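Local coordinates for protein (R)-specific secondary-alkylsulfatase (PDB 2YHE) that hydrolyses secondary alkyl sulfates enantioselectively with inversion of configuration, as a zinc-dependent, homodimeric type III sulfatase of the metallo-beta-lactamase superfamily, at residues G143-D148 with H275-V280; D582-L587 with V596-P601; T606-K611 with K634-G639. All blocks are in the same frame, centred on the assembly; numbering follows the deposited sequence.

Interaction 1 (G143-D148 with H275-V280); sequences GLVLID and HTVDGV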
loop_
_atom_site.group_PDB
_atom_site.type_symbol
_atom_site.label_atom_id
_atom_site.label_comp_id
_atom_site.label_asym_id
_atom_site.label_seq_id
_atom_site.Cartn_x
_atom_site.Cartn_y
_atom_site.Cartn_z
ATOM N N GLY A 143 -36.382 8.034 -20.833
ATOM C CA GLY A 143 -35.149 7.565 -21.454
ATOM C C GLY A 143 -34.474 6.382 -20.792
ATOM O O GLY A 143 -35.130 5.545 -20.162
ATOM N N LEU A 144 -33.143 6.309 -20.948
ATOM C CA LEU A 144 -32.327 5.230 -20.403
ATOM C C LEU A 144 -31.397 5.675 -19.317
ATOM O O LEU A 144 -30.733 6.705 -19.442
ATOM C CB LEU A 144 -31.503 4.533 -21.496
ATOM C CG LEU A 144 -32.235 4.073 -22.746
ATOM C CD1 LEU A 144 -31.238 3.708 -23.809
ATOM C CD2 LEU A 144 -33.195 2.915 -22.443
ATOM N N VAL A 145 -31.332 4.862 -18.257
ATOM C CA VAL A 145 -30.440 5.032 -17.111
ATOM C C VAL A 145 -29.419 3.899 -17.197
ATOM O O VAL A 145 -29.772 2.713 -17.201
ATOM C CB VAL A 145 -31.186 5.106 -15.751
ATOM C CG1 VAL A 145 -30.231 5.048 -14.562
ATOM C CG2 VAL A 145 -32.102 6.323 -15.674
ATOM N N LEU A 146 -28.162 4.286 -17.336
ATOM C CA LEU A 146 -27.059 3.341 -17.517
ATOM C C LEU A 146 -26.169 3.171 -16.302
ATOM O O LEU A 146 -25.881 4.146 -15.600
ATOM C CB LEU A 146 -26.184 3.797 -18.711
ATOM C CG LEU A 146 -26.449 3.192 -20.094
ATOM C CD1 LEU A 146 -27.873 3.476 -20.587
ATOM C CD2 LEU A 146 -25.470 3.734 -21.085
ATOM N N ILE A 147 -25.727 1.925 -16.063
ATOM C CA ILE A 147 -24.732 1.624 -15.034
ATOM C C ILE A 147 -23.497 1.214 -15.809
ATOM O O ILE A 147 -23.464 0.131 -16.374
ATOM C CB ILE A 147 -25.093 0.621 -13.902
ATOM C CG1 ILE A 147 -26.459 0.890 -13.285
ATOM C CG2 ILE A 147 -23.966 0.613 -12.848
ATOM C CD1 ILE A 147 -26.998 -0.268 -12.384
ATOM N N ASP A 148 -22.524 2.130 -15.884
ATOM C CA ASP A 148 -21.235 2.028 -16.573
ATOM C C ASP A 148 -21.312 2.188 -18.085
ATOM O O ASP A 148 -22.368 1.981 -18.686
ATOM C CB ASP A 148 -20.348 0.881 -16.073
ATOM C CG ASP A 148 -20.050 0.918 -14.577
ATOM O OD1 ASP A 148 -19.933 2.024 -14.023
ATOM O OD2 ASP A 148 -19.862 -0.158 -13.985
ATOM N N HIS A 275 -31.444 7.857 -4.608
ATOM C CA HIS A 275 -31.688 8.883 -5.611
ATOM C C HIS A 275 -32.606 8.283 -6.655
ATOM O O HIS A 275 -32.414 7.128 -7.041
ATOM C CB HIS A 275 -30.385 9.297 -6.300
ATOM C CG HIS A 275 -29.384 9.953 -5.410
ATOM N ND1 HIS A 275 -29.243 11.319 -5.381
ATOM C CD2 HIS A 275 -28.457 9.400 -4.597
ATOM C CE1 HIS A 275 -28.243 11.559 -4.552
ATOM N NE2 HIS A 275 -27.745 10.431 -4.054
ATOM N N THR A 276 -33.618 9.043 -7.097
ATOM C CA THR A 276 -34.490 8.576 -8.164
ATOM C C THR A 276 -34.319 9.474 -9.383
ATOM O O THR A 276 -34.319 10.688 -9.257
ATOM C CB THR A 276 -35.935 8.231 -7.720
ATOM O OG1 THR A 276 -36.782 9.359 -7.837
ATOM C CG2 THR A 276 -36.022 7.661 -6.306
ATOM N N VAL A 277 -34.092 8.871 -10.542
ATOM C CA VAL A 277 -33.882 9.576 -11.802
ATOM C C VAL A 277 -34.714 8.879 -12.879
ATOM O O VAL A 277 -34.731 7.648 -12.948
ATOM C CB VAL A 277 -32.362 9.729 -12.146
ATOM C CG1 VAL A 277 -31.652 8.374 -12.302
ATOM C CG2 VAL A 277 -32.130 10.638 -13.353
ATOM N N ASP A 278 -35.476 9.672 -13.646
ATOM C CA ASP A 278 -36.400 9.228 -14.701
ATOM C C ASP A 278 -37.280 8.053 -14.257
ATOM O O ASP A 278 -37.454 7.068 -14.981
ATOM C CB ASP A 278 -35.668 8.971 -16.034
ATOM C CG ASP A 278 -36.588 8.939 -17.241
ATOM O OD1 ASP A 278 -37.361 9.926 -17.438
ATOM O OD2 ASP A 278 -36.554 7.933 -17.978
ATOM N N GLY A 279 -37.794 8.177 -13.033
ATOM C CA GLY A 279 -38.660 7.191 -12.387
ATOM C C GLY A 279 -37.973 5.905 -11.987
ATOM O O GLY A 279 -38.646 4.895 -11.750
ATOM N N VAL A 280 -36.624 5.927 -11.926
ATOM C CA VAL A 280 -35.824 4.752 -11.555
ATOM C C VAL A 280 -35.199 5.003 -10.199
ATOM O O VAL A 280 -34.472 5.978 -10.023
ATOM C CB VAL A 280 -34.784 4.340 -12.630
ATOM C CG1 VAL A 280 -34.028 3.094 -12.207
ATOM C CG2 VAL A 280 -35.445 4.118 -13.988
#

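Interaction 2 (D582-L587 with V596-P601); sequences DIALTL and VGSLNP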
loop_
_atom_site.group_PDB
_atom_site.type_symbol
_atom_site.label_atom_id
_atom_site.label_comp_id
_atom_site.label_asym_id
_atom_site.label_seq_id
_atom_site.Cartn_x
_atom_site.Cartn_y
_atom_site.Cartn_z
ATOM N N ASP A 582 -6.860 30.641 -10.150
ATOM C CA ASP A 582 -5.476 31.067 -10.093
ATOM C C ASP A 582 -4.577 29.936 -9.585
ATOM O O ASP A 582 -4.860 29.346 -8.544
ATOM C CB ASP A 582 -5.335 32.269 -9.151
ATOM C CG ASP A 582 -5.961 33.554 -9.632
ATOM O OD1 ASP A 582 -5.931 33.811 -10.857
ATOM O OD2 ASP A 582 -6.414 34.342 -8.779
ATOM N N ILE A 583 -3.499 29.636 -10.311
ATOM C CA ILE A 583 -2.540 28.641 -9.868
ATOM C C ILE A 583 -1.124 29.244 -9.794
ATOM O O ILE A 583 -0.630 29.780 -10.784
ATOM C CB ILE A 583 -2.621 27.252 -10.584
ATOM C CG1 ILE A 583 -3.875 26.479 -10.151
ATOM C CG2 ILE A 583 -1.362 26.410 -10.298
ATOM C CD1 ILE A 583 -4.066 25.121 -10.814
ATOM N N ALA A 584 -0.487 29.152 -8.614
ATOM C CA ALA A 584 0.874 29.615 -8.393
ATOM C C ALA A 584 1.806 28.402 -8.500
ATOM O O ALA A 584 1.767 27.506 -7.654
ATOM C CB ALA A 584 0.998 30.293 -7.031
ATOM N N LEU A 585 2.572 28.330 -9.588
ATOM C CA LEU A 585 3.507 27.240 -9.847
ATOM C C LEU A 585 4.860 27.619 -9.342
ATOM O O LEU A 585 5.325 28.714 -9.623
ATOM C CB LEU A 585 3.641 26.994 -11.355
ATOM C CG LEU A 585 2.982 25.784 -11.988
ATOM C CD1 LEU A 585 3.765 25.370 -13.234
ATOM C CD2 LEU A 585 2.924 24.606 -11.032
ATOM N N THR A 586 5.514 26.725 -8.617
ATOM C CA THR A 586 6.869 26.970 -8.135
ATOM C C THR A 586 7.798 25.817 -8.466
ATOM O O THR A 586 7.499 24.657 -8.149
ATOM C CB THR A 586 6.960 27.613 -6.715
ATOM O OG1 THR A 586 8.032 27.036 -5.968
ATOM C CG2 THR A 586 5.723 27.477 -5.907
ATOM N N LEU A 587 8.887 26.141 -9.157
ATOM C CA LEU A 587 9.943 25.203 -9.505
ATOM C C LEU A 587 11.173 25.550 -8.647
ATOM O O LEU A 587 11.748 26.631 -8.793
ATOM C CB LEU A 587 10.272 25.265 -11.000
ATOM C CG LEU A 587 11.449 24.404 -11.475
ATOM C CD1 LEU A 587 11.189 22.915 -11.234
ATOM C CD2 LEU A 587 11.736 24.670 -12.937
ATOM N N VAL A 596 -3.238 26.150 -5.477
ATOM C CA VAL A 596 -4.512 26.449 -6.126
ATOM C C VAL A 596 -5.175 27.612 -5.368
ATOM O O VAL A 596 -5.145 27.653 -4.127
ATOM C CB VAL A 596 -5.436 25.203 -6.212
ATOM C CG1 VAL A 596 -6.685 25.504 -7.041
ATOM C CG2 VAL A 596 -4.692 23.988 -6.782
ATOM N N GLY A 597 -5.735 28.553 -6.123
ATOM C CA GLY A 597 -6.429 29.715 -5.570
ATOM C C GLY A 597 -5.561 30.873 -5.121
ATOM O O GLY A 597 -6.080 31.869 -4.612
ATOM N N SER A 598 -4.243 30.787 -5.312
ATOM C CA SER A 598 -3.367 31.906 -4.932
ATOM C C SER A 598 -2.389 32.284 -6.060
ATOM O O SER A 598 -2.196 31.509 -7.015
ATOM C CB SER A 598 -2.645 31.633 -3.610
ATOM O OG SER A 598 -1.653 30.624 -3.721
ATOM N N LEU A 599 -1.831 33.505 -5.971
ATOM C CA LEU A 599 -0.850 34.008 -6.931
ATOM C C LEU A 599 0.347 34.550 -6.191
ATOM O O LEU A 599 0.190 35.225 -5.174
ATOM C CB LEU A 599 -1.415 35.105 -7.853
ATOM C CG LEU A 599 -2.501 34.730 -8.865
ATOM C CD1 LEU A 599 -2.999 35.958 -9.546
ATOM C CD2 LEU A 599 -2.009 33.719 -9.910
ATOM N N ASN A 600 1.541 34.259 -6.710
ATOM C CA ASN A 600 2.783 34.723 -6.134
ATOM C C ASN A 600 3.002 36.170 -6.550
ATOM O O ASN A 600 2.977 36.488 -7.745
ATOM C CB ASN A 600 3.956 33.855 -6.575
ATOM C CG ASN A 600 5.210 34.076 -5.782
ATOM O OD1 ASN A 600 5.742 35.185 -5.676
ATOM N ND2 ASN A 600 5.762 33.006 -5.254
ATOM N N PRO A 601 3.252 37.062 -5.569
ATOM C CA PRO A 601 3.491 38.477 -5.911
ATOM C C PRO A 601 4.772 38.732 -6.709
ATOM O O PRO A 601 4.801 39.660 -7.505
ATOM C CB PRO A 601 3.556 39.155 -4.541
ATOM C CG PRO A 601 3.962 38.058 -3.571
ATOM C CD PRO A 601 3.329 36.821 -4.105
#

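Interaction 3 (T606-K611 with K634-G639); sequences TVKLTK and KLDGDG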
loop_
_atom_site.group_PDB
_atom_site.type_symbol
_atom_site.label_atom_id
_atom_site.label_comp_id
_atom_site.label_asym_id
_atom_site.label_seq_id
_atom_site.Cartn_x
_atom_site.Cartn_y
_atom_site.Cartn_z
ATOM N N THR A 606 3.508 35.641 -15.405
ATOM C CA THR A 606 2.085 35.414 -15.182
ATOM C C THR A 606 1.443 35.068 -16.530
ATOM O O THR A 606 1.556 35.846 -17.474
ATOM C CB THR A 606 1.433 36.578 -14.432
ATOM O OG1 THR A 606 2.159 36.801 -13.213
ATOM C CG2 THR A 606 -0.043 36.313 -14.117
ATOM N N VAL A 607 0.820 33.877 -16.628
ATOM C CA VAL A 607 0.196 33.356 -17.851
ATOM C C VAL A 607 -1.329 33.426 -17.764
ATOM O O VAL A 607 -1.934 32.824 -16.875
ATOM C CB VAL A 607 0.680 31.924 -18.206
ATOM C CG1 VAL A 607 0.331 31.573 -19.643
ATOM C CG2 VAL A 607 2.182 31.750 -17.951
ATOM N N LYS A 608 -1.942 34.164 -18.700
ATOM C CA LYS A 608 -3.395 34.329 -18.793
ATOM C C LYS A 608 -3.886 33.572 -20.030
ATOM O O LYS A 608 -3.477 33.884 -21.150
ATOM C CB LYS A 608 -3.798 35.817 -18.849
ATOM C CG LYS A 608 -3.139 36.720 -17.813
ATOM C CD LYS A 608 -3.965 37.977 -17.582
ATOM C CE LYS A 608 -3.639 38.661 -16.277
ATOM N NZ LYS A 608 -4.842 39.309 -15.686
ATOM N N LEU A 609 -4.719 32.548 -19.817
ATOM C CA LEU A 609 -5.265 31.678 -20.860
ATOM C C LEU A 609 -6.496 30.941 -20.364
ATOM O O LEU A 609 -6.999 31.225 -19.275
ATOM C CB LEU A 609 -4.213 30.640 -21.352
ATOM C CG LEU A 609 -3.213 30.015 -20.329
ATOM C CD1 LEU A 609 -3.884 29.195 -19.265
ATOM C CD2 LEU A 609 -2.238 29.114 -21.018
ATOM N N THR A 610 -6.951 29.961 -21.161
ATOM C CA THR A 610 -8.059 29.060 -20.854
ATOM C C THR A 610 -7.521 27.633 -20.801
ATOM O O THR A 610 -6.441 27.348 -21.352
ATOM C CB THR A 610 -9.186 29.173 -21.891
ATOM O OG1 THR A 610 -8.666 28.933 -23.206
ATOM C CG2 THR A 610 -9.951 30.504 -21.797
ATOM N N LYS A 611 -8.278 26.740 -20.123
ATOM C CA LYS A 611 -7.978 25.308 -19.990
ATOM C C LYS A 611 -7.767 24.693 -21.400
ATOM O O LYS A 611 -6.678 24.134 -21.626
ATOM C CB LYS A 611 -9.118 24.588 -19.229
ATOM C CG LYS A 611 -8.736 23.262 -18.584
ATOM C CD LYS A 611 -9.920 22.290 -18.559
ATOM C CE LYS A 611 -10.568 22.164 -17.203
ATOM N NZ LYS A 611 -11.485 21.002 -17.164
ATOM N N LYS A 634 -1.529 35.289 -22.901
ATOM C CA LYS A 634 -1.101 36.643 -22.578
ATOM C C LYS A 634 -0.139 36.605 -21.406
ATOM O O LYS A 634 -0.512 36.165 -20.316
ATOM C CB LYS A 634 -2.313 37.550 -22.311
ATOM C CG LYS A 634 -3.055 37.934 -23.585
ATOM C CD LYS A 634 -4.509 38.265 -23.323
ATOM C CE LYS A 634 -5.243 38.603 -24.594
ATOM N NZ LYS A 634 -6.685 38.234 -24.506
ATOM N N LEU A 635 1.106 37.052 -21.654
ATOM C CA LEU A 635 2.203 37.046 -20.691
ATOM C C LEU A 635 2.467 38.399 -20.038
ATOM O O LEU A 635 2.346 39.451 -20.681
ATOM C CB LEU A 635 3.489 36.555 -21.383
ATOM C CG LEU A 635 3.839 35.064 -21.343
ATOM C CD1 LEU A 635 2.621 34.175 -21.068
ATOM C CD2 LEU A 635 4.523 34.640 -22.608
ATOM N N ASP A 636 2.876 38.352 -18.766
ATOM C CA ASP A 636 3.269 39.490 -17.960
ATOM C C ASP A 636 4.554 39.032 -17.292
ATOM O O ASP A 636 4.543 38.058 -16.536
ATOM C CB ASP A 636 2.184 39.857 -16.910
ATOM C CG ASP A 636 0.783 40.119 -17.467
ATOM O OD1 ASP A 636 0.529 41.250 -17.943
ATOM O OD2 ASP A 636 -0.066 39.199 -17.401
ATOM N N GLY A 637 5.659 39.680 -17.635
ATOM C CA GLY A 637 6.970 39.356 -17.091
ATOM C C GLY A 637 7.857 38.613 -18.063
ATOM O O GLY A 637 7.750 38.822 -19.277
ATOM N N ASP A 638 8.730 37.732 -17.537
ATOM C CA ASP A 638 9.672 36.954 -18.344
ATOM C C ASP A 638 9.039 35.752 -19.109
ATOM O O ASP A 638 8.938 34.646 -18.573
ATOM C CB ASP A 638 10.875 36.522 -17.485
ATOM C CG ASP A 638 12.140 36.194 -18.249
ATOM O OD1 ASP A 638 12.104 36.223 -19.491
ATOM O OD2 ASP A 638 13.184 35.949 -17.594
ATOM N N GLY A 639 8.670 35.987 -20.368
ATOM C CA GLY A 639 8.093 34.978 -21.249
ATOM C C GLY A 639 9.068 33.887 -21.653
ATOM O O GLY A 639 8.629 32.794 -22.050
#

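Interaction 1 (G143-D148 with H275-V280)
Asp278 and Gly143 form the one hydrogen bond between 143-148 and 275-280. The backbone N of Gly143 donates to Asp278 OD2 at 2.9 Å, and the N-H points almost straight at the oxygen (167°). The donor arrives from above the carboxylate, 38° out of its plane. With CG anti to the backbone N (chi1 -162°), the carboxylate of Asp278 is carried across to the start of the 143-148 segment. Its other oxygen, OD1, is hydrogen-bonded to Ser142 OG. The two bonds should limit rotation of the carboxylate, and they tie the turn to the loop at Ser142 and Gly143.

The apolar part is small and centres on Val145. Its CG2 branch, anti to the carbonyl carbon, is the one that reaches over: it meets Val277 CG1 at 4.0 Å and Val280 CG2 at 4.3 Å. The side chains of Val145 and Val277 run obliquely to each other, and all three valines are buried.

Within 275-280 the backbone closes a type I' beta turn from Val277 to Val280, with Val280 N bonded to Val277 O at 2.8 Å and Val277 N to Val280 O at 3.0 Å. Asp278 and Gly279 form the tip of the beta hairpin. Val277 and Val280 are thereby set next to each other, where a methyl of each comes within reach of Val145 CG2.

The contact joins the two beta sheets of the metallo-beta-lactamase fold. Strand 144-147 runs inside the first sheet, antiparallel to 135-139 and parallel to 172-176, whereas 272-277 and 280-286 are the hairpin at one edge of the second. Ala174 of strand 172-176 touches both Val145 and Val277, Ile138 of strand 135-139 packs on Val280, and Leu144, pointing the other way, packs on helix 153-164.

Interaction 2 (D582-L587 with V596-P601)
Leu599 crosses the side chain of Asp582 at about a right angle, its branched end lying against the methylene and carboxylate of the aspartate. Leu599 CD2 comes to 3.7 Å from Asp582 CB, and Leu599 CD1 to 3.8 Å from Asp582 CG. Both side chains have CG anti to the carbonyl carbon. For Leu599 (chi1 -67°) this brings the end of the side chain nearer to the strand than its first bond would suggest.

On the face of the sheet that carries Ile583, that residue and Val596 form an antiparallel non-hydrogen-bonded pair, their side chains meeting at 4.2 Å between Ile583 CD1 and Val596 CG2. Phe553 of helix 549-559 also packs on Ile583. Ala584 offers only its methyl, and CB lies 3.4 Å from Ser598 O and 4.0 Å from Asn600 N.

One hydrogen bond crosses the contact, from Gly597 N to Asp582 O at 2.7 Å. The donor lies nearly on the line of the carbonyl, but the N-H is bent away from it (138°). Gly597 has a positive phi, and the chain departs from regular pairing there; Ala584 N and Ser598 O, although close, do not bond.

Hairpin 581-588/591-596 and the loop leading on to strand 605-609 belong to the SCP2-like C-terminal domain. Beyond the bent bond, regular pairing gives way to side chains packing on side chains and on the loop backbone. Leu599 probably shields one side of the carboxylate without giving it a polar partner, while Asp582, partly exposed, can still meet solvent from elsewhere.

Interaction 3 (T606-K611 with K634-G639)
Thr606 and Asp636 pair through two backbone hydrogen bonds, Thr606 N to Asp636 O at 2.9 Å and Asp636 N to Thr606 O at 3.1 Å. Lys608 and Lys634 repeat the pattern, with Lys608 N to Lys634 O at 2.9 Å and Lys634 N to Lys608 O at 3.0 Å. The strands run antiparallel at 165°, and Leu635 CA adds a CA-H...O contact to Thr606 O.

The close-packed face carries the non-hydrogen-bonded pair Val607 and Leu635, which lie side by side and point the same way. Leu635 CD1 sits against both branches of the valine, 3.7 Å from Val607 CG1 and 4.0 Å from Val607 CG2. Leu642 of helix 639-647 packs on both residues from this face.

On the other face the CB atoms of Thr606, Lys608, Lys634 and Asp636 are close, but the lysine ends lead away, and Lys634 and Asp636 are exposed. With CG anti to the carbonyl carbon (chi1 -48°), the chain of Lys608 slants past the carboxylate of Asp636, CE lying 3.8 Å from Asp636 OD2. Its NZ remains 5.1 Å from that oxygen, too far for a salt bridge, although the opposite charges probably attract mildly.

After the paired strand, Asp638 N-caps helix 639-647. Strand 634-637 is the outermost strand of a mixed sheet, with that helix packed on its Val607/Leu635 face, as part of the SCP2-like C-terminal domain.

Interactions 2 and 3 belong to one five-stranded sheet of the C-terminal domain. Their centres are 12 Å apart and their nearest atoms about 5 Å, without touching; strand 570-576 lies between strands 581-588 and 605-609, so interaction 2 sits toward one edge of the sheet and interaction 3 at the other. Interaction 1 belongs to the metallo-beta-lactamase domain, its centre 41 and 43 Å from those of interactions 2 and 3. All three lie away from the zinc and sulfate sites. One connection to the metal site runs through the far end of segment 143-148, where Asp148 hydrogen-bonds His184, a ligand of the second zinc. At interaction 2, Ser598 packs on Glu342 of the second subunit.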